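Local atomic coordinates of alpha-toxin (PDB entry 2VK9), a protein that is a large clostridial toxin of Clostridium novyi, modelled here as its catalytic domain, whose core belongs to the GT-A family of folds. Residues 97-105 against 126-134; 371-382 against 503-513. All coordinates share one frame; numbering follows the deposited sequence.

Contact 1: 97-105 against 126-134; sequences SKNLSFIWI and DYNIRLFYD
Leu100 and Phe102 of strand 99-103 pack against Ile129 and Leu131 of strand 128-133, neighbouring parallel strands joined by helix 111-123 in a beta-alpha-beta crossover of the GT-A fold. The backbones exchange hydrogen bonds along the whole pairing; Phe132 N reaches Phe102 O at 2.7 Å, and Trp104 N is bonded to Phe132 O beyond it.

The tight part is the face that helix 111-123 covers. Branched and aromatic side chains suit it because they fill the layer between sheet and helix without needing polar partners. Leu100 and Ile129 lie side by side, CD2 of the leucine 3.9 Å from CG1 of the isoleucine. The CG2 methyl of Ile129 meets the edge of the Phe102 ring, while CD1 of Leu131 sits 3.7 Å from Phe102 CB. Trp120 and Tyr117 of the helix close on the same phenylalanine.

The solvent side lies at exposed Asp126 and Asn128 and partly exposed Lys98. Lys98, its chain extended beyond CG, lays CB over one face of the buried Tyr127 ring in a CH-pi contact, 4.1 Å from the centroid, and carries NZ on to a salt bridge with Asp126 OD2 at 3.2 Å. Asp362, its stronger partner, also forms a salt bridge with that NZ, and Tyr127 OH bonds to Gly361 O. A long flexible amine suits this end of the contact, being able to cross the ring and still reach both acids.

On the face opposite Leu100, Phe132 brings its ring edge to Ser101 OG, under helix 263-278. Partly exposed Asn99 and Arg130 share that face: Arg130 sends NH1 to Asn99 OD1 in a weak bond, the guanidinium and amide planes 71° apart. The same NH1 donates to a water at 2.6 Å, which in turn donates to Ser101 OG and Asn128 O.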
# COMPACT_ATOMS: atom_id res chain seq x y z
N SER A 97 -5.51 18.89 4.01
CA SER A 97 -6.31 18.98 5.24
C SER A 97 -5.47 18.56 6.44
O SER A 97 -4.63 17.67 6.32
CB SER A 97 -7.55 18.10 5.15
OG SER A 97 -8.37 18.47 4.06
N LYS A 98 -5.70 19.19 7.58
CA LYS A 98 -4.94 18.87 8.78
C LYS A 98 -5.58 17.73 9.56
O LYS A 98 -6.02 17.88 10.70
CB LYS A 98 -4.67 20.11 9.61
CG LYS A 98 -3.62 20.95 8.91
CD LYS A 98 -3.15 22.08 9.73
CE LYS A 98 -2.14 22.86 8.94
NZ LYS A 98 -1.41 23.79 9.86
N ASN A 99 -5.61 16.59 8.89
CA ASN A 99 -6.01 15.34 9.46
C ASN A 99 -4.84 14.41 9.39
O ASN A 99 -4.19 14.31 8.35
CB ASN A 99 -7.17 14.77 8.67
CG ASN A 99 -8.40 15.62 8.77
OD1 ASN A 99 -8.76 16.09 9.85
ND2 ASN A 99 -9.06 15.83 7.64
N LEU A 100 -4.55 13.74 10.49
CA LEU A 100 -3.55 12.69 10.49
C LEU A 100 -4.22 11.41 10.94
O LEU A 100 -4.82 11.36 12.01
CB LEU A 100 -2.40 13.05 11.43
CG LEU A 100 -1.29 12.04 11.69
CD1 LEU A 100 -0.57 11.67 10.41
CD2 LEU A 100 -0.31 12.60 12.71
N SER A 101 -4.16 10.37 10.11
CA SER A 101 -4.90 9.16 10.42
C SER A 101 -4.00 7.95 10.53
O SER A 101 -3.05 7.81 9.77
CB SER A 101 -5.96 8.90 9.37
OG SER A 101 -6.94 9.92 9.39
N PHE A 102 -4.30 7.09 11.49
CA PHE A 102 -3.63 5.81 11.64
C PHE A 102 -4.71 4.75 11.68
O PHE A 102 -5.85 5.04 12.01
CB PHE A 102 -2.82 5.77 12.94
CG PHE A 102 -1.77 6.82 13.03
CD1 PHE A 102 -2.06 8.06 13.57
CD2 PHE A 102 -0.48 6.58 12.59
CE1 PHE A 102 -1.08 9.05 13.66
CE2 PHE A 102 0.51 7.55 12.68
CZ PHE A 102 0.21 8.79 13.21
N ILE A 103 -4.35 3.52 11.34
CA ILE A 103 -5.26 2.39 11.42
C ILE A 103 -4.60 1.29 12.22
O ILE A 103 -3.42 1.00 12.01
CB ILE A 103 -5.55 1.80 10.04
CG1 ILE A 103 -6.26 2.82 9.14
CG2 ILE A 103 -6.33 0.48 10.15
CD1 ILE A 103 -6.33 2.38 7.73
N TRP A 104 -5.33 0.69 13.15
CA TRP A 104 -4.92 -0.58 13.71
C TRP A 104 -6.12 -1.50 13.86
O TRP A 104 -6.92 -1.28 14.75
CB TRP A 104 -4.18 -0.44 15.06
CG TRP A 104 -3.61 -1.76 15.45
CD1 TRP A 104 -4.17 -2.67 16.29
CD2 TRP A 104 -2.41 -2.36 14.95
NE1 TRP A 104 -3.39 -3.80 16.37
CE2 TRP A 104 -2.30 -3.64 15.55
CE3 TRP A 104 -1.41 -1.95 14.06
CZ2 TRP A 104 -1.23 -4.50 15.30
CZ3 TRP A 104 -0.34 -2.81 13.81
CH2 TRP A 104 -0.26 -4.07 14.43
N ILE A 105 -6.24 -2.51 13.00
CA ILE A 105 -7.41 -3.38 13.04
C ILE A 105 -7.12 -4.85 13.31
O ILE A 105 -6.03 -5.33 13.04
CB ILE A 105 -8.24 -3.28 11.76
CG1 ILE A 105 -7.35 -3.43 10.52
CG2 ILE A 105 -8.98 -1.95 11.72
CD1 ILE A 105 -8.12 -3.75 9.25
N ASP A 126 -1.52 20.91 15.86
CA ASP A 126 -2.37 21.61 14.90
C ASP A 126 -3.11 20.65 13.95
O ASP A 126 -3.75 21.10 13.00
CB ASP A 126 -1.53 22.61 14.10
CG ASP A 126 -0.34 21.96 13.38
OD1 ASP A 126 0.13 20.88 13.82
OD2 ASP A 126 0.15 22.54 12.38
N TYR A 127 -3.02 19.35 14.22
CA TYR A 127 -3.73 18.33 13.44
C TYR A 127 -4.85 17.68 14.25
O TYR A 127 -4.75 17.57 15.48
CB TYR A 127 -2.75 17.26 12.97
CG TYR A 127 -2.00 17.64 11.70
CD1 TYR A 127 -0.98 18.59 11.73
CD2 TYR A 127 -2.31 17.04 10.48
CE1 TYR A 127 -0.29 18.95 10.56
CE2 TYR A 127 -1.64 17.39 9.31
CZ TYR A 127 -0.63 18.34 9.36
OH TYR A 127 0.03 18.69 8.21
N ASN A 128 -5.92 17.28 13.58
CA ASN A 128 -6.87 16.35 14.17
C ASN A 128 -6.30 14.97 13.88
O ASN A 128 -6.20 14.55 12.72
CB ASN A 128 -8.27 16.50 13.57
CG ASN A 128 -8.93 17.81 13.96
OD1 ASN A 128 -8.58 18.42 14.96
ND2 ASN A 128 -9.89 18.25 13.16
N ILE A 129 -5.90 14.29 14.96
CA ILE A 129 -5.26 13.00 14.86
C ILE A 129 -6.25 11.92 15.24
O ILE A 129 -6.90 12.00 16.29
CB ILE A 129 -4.00 12.93 15.72
CG1 ILE A 129 -3.00 13.99 15.24
CG2 ILE A 129 -3.36 11.57 15.61
CD1 ILE A 129 -1.78 14.15 16.11
N ARG A 130 -6.40 10.92 14.39
CA ARG A 130 -7.32 9.83 14.66
C ARG A 130 -6.65 8.51 14.44
O ARG A 130 -5.75 8.38 13.61
CB ARG A 130 -8.55 9.91 13.77
CG ARG A 130 -9.55 11.01 14.06
CD ARG A 130 -10.56 11.04 12.93
NE ARG A 130 -11.37 12.25 12.87
CZ ARG A 130 -11.01 13.39 12.28
NH1 ARG A 130 -9.82 13.52 11.70
NH2 ARG A 130 -11.84 14.42 12.28
N LEU A 131 -7.09 7.52 15.21
CA LEU A 131 -6.63 6.16 15.10
C LEU A 131 -7.87 5.31 14.87
O LEU A 131 -8.78 5.28 15.68
CB LEU A 131 -5.89 5.76 16.37
CG LEU A 131 -5.37 4.34 16.63
CD1 LEU A 131 -4.70 3.77 15.41
CD2 LEU A 131 -4.36 4.46 17.73
N PHE A 132 -7.91 4.64 13.73
CA PHE A 132 -9.10 3.95 13.32
C PHE A 132 -8.97 2.49 13.62
O PHE A 132 -7.91 1.91 13.41
CB PHE A 132 -9.35 4.18 11.84
CG PHE A 132 -9.82 5.56 11.52
CD1 PHE A 132 -8.92 6.55 11.14
CD2 PHE A 132 -11.17 5.89 11.61
CE1 PHE A 132 -9.36 7.84 10.85
CE2 PHE A 132 -11.61 7.18 11.32
CZ PHE A 132 -10.71 8.15 10.94
N TYR A 133 -10.03 1.90 14.15
CA TYR A 133 -10.06 0.47 14.38
C TYR A 133 -11.46 -0.07 14.15
O TYR A 133 -12.42 0.69 13.98
CB TYR A 133 -9.58 0.17 15.79
CG TYR A 133 -10.63 0.27 16.88
CD1 TYR A 133 -11.21 1.49 17.22
CD2 TYR A 133 -11.02 -0.87 17.60
CE1 TYR A 133 -12.14 1.58 18.23
CE2 TYR A 133 -11.95 -0.79 18.62
CZ TYR A 133 -12.52 0.44 18.93
OH TYR A 133 -13.46 0.53 19.95
N ASP A 134 -11.58 -1.39 14.11
CA ASP A 134 -12.84 -2.03 13.86
C ASP A 134 -13.27 -2.82 15.10
O ASP A 134 -12.84 -3.98 15.32
CB ASP A 134 -12.75 -2.91 12.63
CG ASP A 134 -14.09 -3.48 12.21
OD1 ASP A 134 -15.00 -3.55 13.05
OD2 ASP A 134 -14.22 -3.85 11.03
O HOH W 1 -7.72 12.02 11.33

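Contact 2: 371-382 against 503-513; sequences LLSRLKAATGKK and QEIFEASNNLY
Leu372 and Glu507 form a single beta bridge, by which the loop after helix 500-503 joins strand 371-376, the outermost strand at one end of the mixed sheet of the GT-A core. Two backbone bonds make the bridge: Leu372 N donates to Phe506 O, and Ala508 N donates to Leu372 O at 2.7 Å.

Apolar contacts flank the bridge. The small CB of Ala508 fits 3.9 Å from Leu371 CB, where the backbones are close. Farther along, the edge of the Tyr513 ring takes the CD2 methyl of Leu375 (4.1 Å from CE2), and Ser373 CB lies near its hydroxyl. The rings of Phe388 and Phe287 meet the same tyrosine, so a broad flat side chain suits a place between strand residues and two further aromatics.

Charged groups form a network of Arg374, Lys382 and Glu507. Glu507 stretches its extended chain, CG pointing opposite the backbone N (chi1 -168°), back toward Arg374 of the strand and Lys382, which lies beyond the turn at 377-380. Its OE2 offers the syn lone pair to Lys382 NZ at 3.1 Å. Arg374 NE faces the carboxylate as a whole in a longer salt bridge, 3.5 Å from either OE1 or OE2. One acid between two bases would probably be held ionised. The arginine bends at chi3 (44°), which folds its guanidinium beside the glutamate, the two planes nearly perpendicular. A guanidinium suits the place because it can serve two partners at once: NH1, 2.7 Å from Gln503 OE1, donates to that amide oxygen, which lies close to the guanidinium plane.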
# COMPACT_ATOMS: atom_id res chain seq x y z
N LEU A 371 0.79 12.45 -2.47
CA LEU A 371 2.20 12.31 -2.14
C LEU A 371 2.42 11.00 -1.41
O LEU A 371 1.60 10.59 -0.59
CB LEU A 371 2.71 13.51 -1.36
CG LEU A 371 2.57 14.83 -2.14
CD1 LEU A 371 2.99 16.01 -1.27
CD2 LEU A 371 3.34 14.82 -3.46
N LEU A 372 3.53 10.34 -1.73
CA LEU A 372 3.76 8.99 -1.27
C LEU A 372 5.16 8.82 -0.75
O LEU A 372 6.09 9.44 -1.25
CB LEU A 372 3.57 8.02 -2.42
CG LEU A 372 2.16 7.65 -2.82
CD1 LEU A 372 2.23 6.90 -4.12
CD2 LEU A 372 1.52 6.80 -1.72
N SER A 373 5.30 7.97 0.26
CA SER A 373 6.61 7.59 0.75
C SER A 373 7.30 6.80 -0.36
O SER A 373 6.65 6.06 -1.10
CB SER A 373 6.50 6.75 2.01
OG SER A 373 5.37 5.89 1.94
N ARG A 374 8.60 7.00 -0.48
CA ARG A 374 9.39 6.26 -1.45
C ARG A 374 10.63 5.73 -0.78
O ARG A 374 11.60 6.47 -0.57
CB ARG A 374 9.72 7.12 -2.67
CG ARG A 374 8.92 6.74 -3.89
CD ARG A 374 9.08 7.71 -5.04
NE ARG A 374 10.47 8.12 -5.26
CZ ARG A 374 11.32 7.54 -6.10
NH1 ARG A 374 10.95 6.49 -6.83
NH2 ARG A 374 12.55 8.02 -6.21
N LEU A 375 10.59 4.45 -0.45
CA LEU A 375 11.66 3.82 0.31
C LEU A 375 12.57 2.98 -0.57
O LEU A 375 12.13 2.42 -1.58
CB LEU A 375 11.07 2.93 1.40
CG LEU A 375 10.22 3.58 2.50
CD1 LEU A 375 9.54 2.50 3.32
CD2 LEU A 375 11.08 4.50 3.37
N LYS A 376 13.84 2.88 -0.17
CA LYS A 376 14.80 2.04 -0.88
C LYS A 376 14.43 0.56 -0.77
O LYS A 376 13.88 0.11 0.25
CB LYS A 376 16.24 2.31 -0.39
CG LYS A 376 16.73 3.75 -0.72
CD LYS A 376 18.22 3.96 -0.44
CE LYS A 376 18.51 4.15 1.05
NZ LYS A 376 19.93 3.81 1.37
N ALA A 377 14.71 -0.18 -1.85
CA ALA A 377 14.41 -1.61 -1.91
C ALA A 377 15.72 -2.41 -1.95
O ALA A 377 16.81 -1.83 -1.77
CB ALA A 377 13.51 -1.92 -3.12
N ALA A 378 15.59 -3.72 -2.19
CA ALA A 378 16.73 -4.66 -2.28
C ALA A 378 17.96 -4.10 -3.04
O ALA A 378 19.08 -4.14 -2.52
CB ALA A 378 16.28 -6.00 -2.88
N THR A 379 17.72 -3.57 -4.24
CA THR A 379 18.81 -3.08 -5.11
C THR A 379 19.50 -1.74 -4.69
O THR A 379 20.59 -1.42 -5.18
CB THR A 379 18.37 -3.08 -6.63
OG1 THR A 379 18.53 -1.77 -7.21
CG2 THR A 379 16.90 -3.53 -6.80
N GLY A 380 18.88 -0.99 -3.78
CA GLY A 380 19.35 0.36 -3.42
C GLY A 380 18.58 1.47 -4.15
O GLY A 380 18.85 2.67 -3.97
N LYS A 381 17.62 1.05 -5.00
CA LYS A 381 16.70 1.97 -5.68
C LYS A 381 15.42 2.16 -4.86
O LYS A 381 14.93 1.23 -4.21
CB LYS A 381 16.34 1.43 -7.08
CG LYS A 381 15.79 -0.00 -7.09
CD LYS A 381 14.83 -0.26 -8.25
CE LYS A 381 13.41 0.17 -7.90
NZ LYS A 381 12.41 -0.12 -8.99
N LYS A 382 14.88 3.38 -4.91
CA LYS A 382 13.66 3.74 -4.18
C LYS A 382 12.40 3.19 -4.86
O LYS A 382 12.37 2.99 -6.08
CB LYS A 382 13.54 5.25 -4.04
CG LYS A 382 14.55 5.90 -3.10
CD LYS A 382 14.41 7.41 -3.17
CE LYS A 382 15.06 8.10 -1.98
NZ LYS A 382 14.62 9.53 -1.89
N GLN A 503 8.47 9.11 -10.80
CA GLN A 503 7.89 8.88 -9.50
C GLN A 503 8.27 9.98 -8.54
O GLN A 503 7.53 10.27 -7.61
CB GLN A 503 8.39 7.57 -8.92
CG GLN A 503 7.89 6.35 -9.65
CD GLN A 503 8.37 5.07 -9.02
OE1 GLN A 503 8.86 5.05 -7.88
NE2 GLN A 503 8.23 3.98 -9.75
N GLU A 504 9.43 10.58 -8.77
CA GLU A 504 9.93 11.63 -7.88
C GLU A 504 8.90 12.75 -7.71
O GLU A 504 8.81 13.35 -6.65
CB GLU A 504 11.28 12.16 -8.38
CG GLU A 504 12.14 12.82 -7.30
CD GLU A 504 13.56 13.16 -7.77
OE1 GLU A 504 14.02 12.60 -8.80
OE2 GLU A 504 14.23 14.00 -7.09
N ILE A 505 8.12 13.00 -8.76
CA ILE A 505 7.05 14.00 -8.75
C ILE A 505 6.06 13.77 -7.61
O ILE A 505 5.66 14.70 -6.92
CB ILE A 505 6.26 13.97 -10.08
CG1 ILE A 505 7.16 14.36 -11.25
CG2 ILE A 505 5.04 14.89 -10.02
CD1 ILE A 505 6.60 13.94 -12.60
N PHE A 506 5.66 12.52 -7.42
CA PHE A 506 4.63 12.20 -6.44
C PHE A 506 5.23 11.78 -5.12
O PHE A 506 4.55 11.18 -4.30
CB PHE A 506 3.75 11.07 -6.97
CG PHE A 506 2.99 11.43 -8.19
CD1 PHE A 506 3.56 11.26 -9.45
CD2 PHE A 506 1.71 11.94 -8.10
CE1 PHE A 506 2.85 11.59 -10.59
CE2 PHE A 506 0.99 12.27 -9.23
CZ PHE A 506 1.56 12.10 -10.49
N GLU A 507 6.50 12.10 -4.90
CA GLU A 507 7.18 11.68 -3.69
C GLU A 507 6.92 12.65 -2.54
O GLU A 507 7.03 13.86 -2.70
CB GLU A 507 8.69 11.55 -3.95
CG GLU A 507 9.46 10.85 -2.83
CD GLU A 507 10.94 10.66 -3.13
OE1 GLU A 507 11.46 11.30 -4.08
OE2 GLU A 507 11.60 9.87 -2.42
N ALA A 508 6.55 12.09 -1.39
CA ALA A 508 6.44 12.84 -0.14
C ALA A 508 7.83 13.00 0.42
O ALA A 508 8.55 12.01 0.56
CB ALA A 508 5.56 12.11 0.85
N SER A 509 8.19 14.23 0.75
CA SER A 509 9.50 14.57 1.30
C SER A 509 9.94 13.74 2.52
O SER A 509 9.11 13.27 3.29
CB SER A 509 9.54 16.04 1.65
OG SER A 509 10.81 16.38 2.16
N ASN A 510 11.25 13.60 2.69
CA ASN A 510 11.82 12.87 3.84
C ASN A 510 11.71 13.56 5.20
O ASN A 510 11.77 12.92 6.23
CB ASN A 510 13.27 12.47 3.57
CG ASN A 510 13.37 11.11 2.91
OD1 ASN A 510 12.54 10.22 3.17
ND2 ASN A 510 14.38 10.93 2.06
N ASN A 511 11.53 14.87 5.17
CA ASN A 511 11.32 15.64 6.39
C ASN A 511 9.96 15.36 7.03
O ASN A 511 9.72 15.75 8.16
CB ASN A 511 11.43 17.13 6.07
CG ASN A 511 12.77 17.49 5.47
OD1 ASN A 511 13.80 16.92 5.83
ND2 ASN A 511 12.76 18.44 4.54
N LEU A 512 9.07 14.70 6.29
CA LEU A 512 7.69 14.49 6.70
C LEU A 512 7.50 13.23 7.53
O LEU A 512 6.53 13.11 8.26
CB LEU A 512 6.80 14.43 5.46
CG LEU A 512 5.93 15.61 5.00
CD1 LEU A 512 6.35 16.98 5.54
CD2 LEU A 512 5.85 15.62 3.48
N TYR A 513 8.44 12.29 7.44
CA TYR A 513 8.34 11.05 8.20
C TYR A 513 9.71 10.44 8.42
O TYR A 513 10.63 10.65 7.62
CB TYR A 513 7.43 10.04 7.49
CG TYR A 513 8.05 9.53 6.21
CD1 TYR A 513 7.93 10.26 5.03
CD2 TYR A 513 8.77 8.33 6.18
CE1 TYR A 513 8.51 9.81 3.86
CE2 TYR A 513 9.36 7.88 5.01
CZ TYR A 513 9.22 8.63 3.85
OH TYR A 513 9.78 8.21 2.67

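How the contacts relate
Both contacts belong to one mixed sheet. Contact 1 pairs two of its inner strands, whereas contact 2 fastens a loop from far along the chain to the outermost strand, 371-376; between strands 99-103 and 371-376 run 280-283 and 382-391. The centres of the contacts are about 22 Å apart and their nearest atoms about 7 Å, without touching. In sequence they follow one another: contact 1 is a local crossover with 20 residues between its segments, while contact 2 spans 120 residues, more than half of them helical. The two therefore differ in kind: one pairs parallel strands inside the sheet, and the other adds a single bridge, with side-chain contacts, at its outermost strand.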